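Regulatory protein RecX (Lactobacillus salivarius, PDB 3E3V) probably modulates the activity of the recombinase RecA, and is seen here as a construct made of three successive three-helix domains. Local coordinates at residues K87-N92 with D105-Y110; V120-K125 with Q144-K149. All blocks are in the same frame, centred on the assembly; numbering follows the deposited sequence.

Contact 1: residues K87-N92 with D105-Y110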
# COMPACT_ATOMS: atom_id res chain seq x y z
N LYS A 87 6.13 0.31 6.30
CA LYS A 87 5.60 -0.88 6.96
C LYS A 87 4.09 -1.03 6.93
O LYS A 87 3.59 -2.14 6.77
CB LYS A 87 6.10 -0.95 8.40
CG LYS A 87 7.61 -1.07 8.53
CD LYS A 87 7.98 -1.24 9.99
CE LYS A 87 9.46 -0.98 10.24
NZ LYS A 87 9.70 -0.88 11.72
N VAL A 88 3.36 0.07 7.09
CA VAL A 88 1.91 -0.02 7.05
C VAL A 88 1.46 -0.15 5.60
O VAL A 88 0.54 -0.89 5.28
CB VAL A 88 1.24 1.21 7.73
CG1 VAL A 88 -0.27 1.17 7.52
CG2 VAL A 88 1.54 1.19 9.24
N ILE A 89 2.13 0.57 4.71
CA ILE A 89 1.78 0.49 3.29
C ILE A 89 1.93 -0.96 2.85
O ILE A 89 1.10 -1.49 2.11
CB ILE A 89 2.71 1.42 2.45
CG1 ILE A 89 2.39 2.89 2.78
CG2 ILE A 89 2.52 1.16 0.95
CD1 ILE A 89 3.41 3.90 2.26
N LYS A 90 2.98 -1.62 3.34
CA LYS A 90 3.25 -3.00 2.99
C LYS A 90 2.20 -3.98 3.50
O LYS A 90 1.78 -4.87 2.77
CB LYS A 90 4.64 -3.42 3.50
CG LYS A 90 5.06 -4.82 3.02
CD LYS A 90 6.35 -5.32 3.70
CE LYS A 90 6.72 -6.73 3.22
NZ LYS A 90 5.58 -7.70 3.42
N LEU A 91 1.79 -3.83 4.76
CA LEU A 91 0.78 -4.73 5.28
C LEU A 91 -0.56 -4.48 4.59
O LEU A 91 -1.38 -5.38 4.48
CB LEU A 91 0.65 -4.60 6.81
CG LEU A 91 -0.02 -3.42 7.50
CD1 LEU A 91 -1.55 -3.54 7.43
CD2 LEU A 91 0.42 -3.40 8.96
N ASN A 92 -0.79 -3.25 4.12
CA ASN A 92 -2.04 -2.98 3.41
C ASN A 92 -1.98 -3.76 2.09
O ASN A 92 -2.96 -4.40 1.68
CB ASN A 92 -2.22 -1.48 3.14
CG ASN A 92 -2.56 -0.70 4.39
OD1 ASN A 92 -3.07 -1.25 5.35
ND2 ASN A 92 -2.29 0.59 4.38
N ASP A 105 9.39 -4.35 -4.01
CA ASP A 105 9.88 -3.67 -5.20
C ASP A 105 9.18 -2.32 -5.33
O ASP A 105 9.80 -1.30 -5.60
CB ASP A 105 9.58 -4.47 -6.47
CG ASP A 105 10.55 -5.61 -6.68
OD1 ASP A 105 11.61 -5.63 -6.01
OD2 ASP A 105 10.26 -6.48 -7.52
N ALA A 106 7.87 -2.34 -5.13
CA ALA A 106 7.08 -1.14 -5.23
C ALA A 106 7.45 -0.08 -4.20
O ALA A 106 7.46 1.12 -4.51
CB ALA A 106 5.60 -1.49 -5.13
N LEU A 107 7.75 -0.52 -2.98
CA LEU A 107 8.09 0.42 -1.91
C LEU A 107 9.38 1.17 -2.15
O LEU A 107 9.66 2.18 -1.50
CB LEU A 107 8.11 -0.32 -0.56
CG LEU A 107 6.68 -0.43 0.01
CD1 LEU A 107 6.60 -1.48 1.13
CD2 LEU A 107 6.27 0.96 0.51
N ILE A 108 10.16 0.69 -3.11
CA ILE A 108 11.40 1.35 -3.47
C ILE A 108 11.10 2.79 -3.90
O ILE A 108 11.97 3.66 -3.83
CB ILE A 108 12.10 0.62 -4.62
CG1 ILE A 108 12.47 -0.80 -4.18
CG2 ILE A 108 13.32 1.40 -5.05
CD1 ILE A 108 13.35 -0.87 -2.95
N LEU A 109 9.87 3.04 -4.36
CA LEU A 109 9.50 4.38 -4.79
C LEU A 109 9.41 5.35 -3.62
O LEU A 109 9.53 6.56 -3.80
CB LEU A 109 8.16 4.36 -5.54
CG LEU A 109 8.11 3.57 -6.85
CD1 LEU A 109 6.66 3.43 -7.31
CD2 LEU A 109 8.97 4.27 -7.92
N TYR A 110 9.19 4.83 -2.42
CA TYR A 110 9.09 5.70 -1.25
C TYR A 110 10.50 5.90 -0.70
O TYR A 110 10.88 5.30 0.30
CB TYR A 110 8.18 5.09 -0.18
CG TYR A 110 7.52 6.12 0.71
CD1 TYR A 110 7.92 7.46 0.66
CD2 TYR A 110 6.50 5.78 1.59
CE1 TYR A 110 7.32 8.41 1.44
CE2 TYR A 110 5.89 6.73 2.38
CZ TYR A 110 6.30 8.05 2.30
OH TYR A 110 5.70 9.02 3.07
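The ring of Y110 meets I89 at its edge. The methyl CD1 of I89 lies near the ring plane, 3.7 Å from CD2 of Y110, with CE2 almost as close. The two side chains cross at about a right angle. M79 of helix 67-81 and Q115 and K118 of helix 112-129 also touch the Y110 side chain.

L107 reaches across to helix 86-94 and splits its two methyls between I89 and K90. CD2 rests against the CG2 branch of I89 at 3.8 Å. CD1 sits 3.6 Å from CB of K90, at the root of that side chain. The isoleucine therefore uses both branches: CG2, placed anti to its backbone N, goes to the leucine, and the longer CG1-CD1 arm goes to the tyrosine. K90 gives only its aliphatic base here. Its chain runs on, bends at chi4 (-54°), and ends in a salt bridge with D100 at the start of helix 100-107. Shortening L107 to an alanine removes both methyls and is likely to open a gap beside I89 CG2 and K90 CB, with the two helices less closely joined here. No hydrogen bond crosses the contact. This is apolar helix-to-helix packing, partly buried, within the second RecX three-helix domain, which belongs to the helix-turn-helix clan.

Contact 2: residues V120-K125 with Q144-K149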
# COMPACT_ATOMS: atom_id res chain seq x y z
N VAL A 120 8.71 14.80 8.79
CA VAL A 120 9.01 16.10 9.41
C VAL A 120 7.73 16.91 9.54
O VAL A 120 7.52 17.62 10.53
CB VAL A 120 10.03 16.91 8.57
CG1 VAL A 120 10.08 18.36 9.05
CG2 VAL A 120 11.42 16.28 8.70
N THR A 121 6.88 16.81 8.52
CA THR A 121 5.60 17.52 8.49
C THR A 121 4.71 17.04 9.63
O THR A 121 4.08 17.85 10.32
CB THR A 121 4.88 17.27 7.16
OG1 THR A 121 5.67 17.80 6.09
CG2 THR A 121 3.51 17.93 7.15
N LEU A 122 4.67 15.73 9.84
CA LEU A 122 3.84 15.17 10.91
C LEU A 122 4.47 15.53 12.25
O LEU A 122 3.78 15.94 13.18
CB LEU A 122 3.75 13.65 10.76
CG LEU A 122 3.42 13.19 9.33
CD1 LEU A 122 3.53 11.68 9.21
CD2 LEU A 122 2.02 13.66 8.94
N ALA A 123 5.79 15.36 12.34
CA ALA A 123 6.52 15.67 13.56
C ALA A 123 6.35 17.13 13.98
O ALA A 123 6.23 17.44 15.16
CB ALA A 123 8.00 15.34 13.38
N GLU A 124 6.34 18.05 13.01
CA GLU A 124 6.16 19.45 13.34
C GLU A 124 4.80 19.70 13.99
O GLU A 124 4.71 20.45 14.97
CB GLU A 124 6.31 20.32 12.09
CG GLU A 124 7.73 20.40 11.55
CD GLU A 124 7.85 21.31 10.34
OE1 GLU A 124 7.58 22.52 10.47
OE2 GLU A 124 8.22 20.81 9.25
N LYS A 125 3.75 19.08 13.46
CA LYS A 125 2.40 19.26 14.02
C LYS A 125 2.34 18.73 15.44
O LYS A 125 1.79 19.37 16.32
CB LYS A 125 1.37 18.51 13.17
CG LYS A 125 1.14 19.10 11.80
CD LYS A 125 0.18 18.23 10.98
CE LYS A 125 0.01 18.80 9.58
NZ LYS A 125 -0.80 17.91 8.71
N GLN A 144 7.01 7.60 18.75
CA GLN A 144 5.98 6.59 18.94
C GLN A 144 4.92 6.69 17.85
O GLN A 144 4.52 5.69 17.24
CB GLN A 144 5.34 6.81 20.32
CG GLN A 144 4.38 5.74 20.78
CD GLN A 144 3.82 6.05 22.17
OE1 GLN A 144 4.58 6.26 23.12
NE2 GLN A 144 2.49 6.08 22.28
N SER A 145 4.46 7.91 17.59
CA SER A 145 3.45 8.13 16.56
C SER A 145 3.98 7.68 15.19
O SER A 145 3.28 6.98 14.44
CB SER A 145 3.07 9.62 16.53
OG SER A 145 2.07 9.86 15.54
N LEU A 146 5.21 8.07 14.86
CA LEU A 146 5.81 7.70 13.58
C LEU A 146 6.02 6.18 13.46
O LEU A 146 5.91 5.62 12.36
CB LEU A 146 7.15 8.43 13.40
CG LEU A 146 7.05 9.94 13.21
CD1 LEU A 146 8.42 10.60 13.32
CD2 LEU A 146 6.43 10.22 11.87
N LEU A 147 6.34 5.52 14.57
CA LEU A 147 6.52 4.07 14.57
C LEU A 147 5.21 3.36 14.25
O LEU A 147 5.18 2.47 13.41
CB LEU A 147 7.03 3.55 15.92
CG LEU A 147 8.52 3.65 16.25
CD1 LEU A 147 8.74 3.15 17.66
CD2 LEU A 147 9.35 2.83 15.26
N THR A 148 4.13 3.76 14.90
CA THR A 148 2.84 3.13 14.66
C THR A 148 2.33 3.38 13.23
O THR A 148 1.48 2.65 12.73
CB THR A 148 1.78 3.58 15.69
OG1 THR A 148 1.58 5.00 15.61
CG2 THR A 148 2.23 3.24 17.10
N LYS A 149 2.88 4.42 12.59
CA LYS A 149 2.51 4.75 11.22
C LYS A 149 3.34 3.99 10.19
O LYS A 149 3.10 4.11 8.99
CB LYS A 149 2.64 6.26 10.98
CG LYS A 149 1.44 7.04 11.48
CD LYS A 149 1.62 8.53 11.27
CE LYS A 149 0.61 9.32 12.09
NZ LYS A 149 -0.78 8.86 11.82
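The backbones carrying L122 and L146 share no hydrogen bond, and the CA atoms of L122 and L146 are 8.2 Å apart. Residues 120-125 are helical throughout and lie within helix 112-129. Residues 144-149 lie in the C-terminal region of helix 135-148. There K149 N makes weak hydrogen bonds to both S145 O (3.2 Å) and L146 O (3.3 Å). The hydroxyl of T148 also turns back on this part of the chain. Its OG1 donates to S145 O at 2.9 Å, tilted 31° from the carbonyl plane. The carbonyl of S145 thus receives both a side-chain bond and a weak backbone one.

On the side of helix 112-129, the touching falls to one methyl. CD1 of L122 lies 4.2 Å from CD2 of L146, and the two leucine side chains cross obliquely. In L122, CG stands anti to the carbonyl carbon (chi1 -47°), and a chi2 of 172° extends CD1 so that it is the atom that touches L146 and K149. The same CD1 is 4.2 Å from CD of K149, so it also meets the aliphatic part of the lysine. L146 is packed further by I156 of helix 153-165 and by F151.

The lysine has two roles. Its methylenes lie by the leucine, while NZ forms a salt bridge with D83, a residue that the L122 side chain also touches. The contact is light and apolar, with 129 Å² buried in all and no polar bond across it. Its chemistry implies that the two helices are held here by van der Waals packing, and that the charge of K149 is probably balanced by D83, in the loop before helix 86-94 of the second domain.

In the fold
Contact 1 comes first along the chain and closes before contact 2 opens. It joins helices 86-94 and 100-107 in the second three-helix domain. Contact 2 joins helices 112-129 and 135-148 in the third. Their centres are about 17 Å apart. A short turn links helix 100-107 to helix 112-129, and with it one domain to the next. The domains also meet in space: V88 CG2 lies 3.3 Å from K149 O, and K87 and G150 share a backbone hydrogen bond. Contact 1 lies near the middle of the chain and contact 2 further out. The two bundles pack within their own domains and also touch each other, in an elongated molecule.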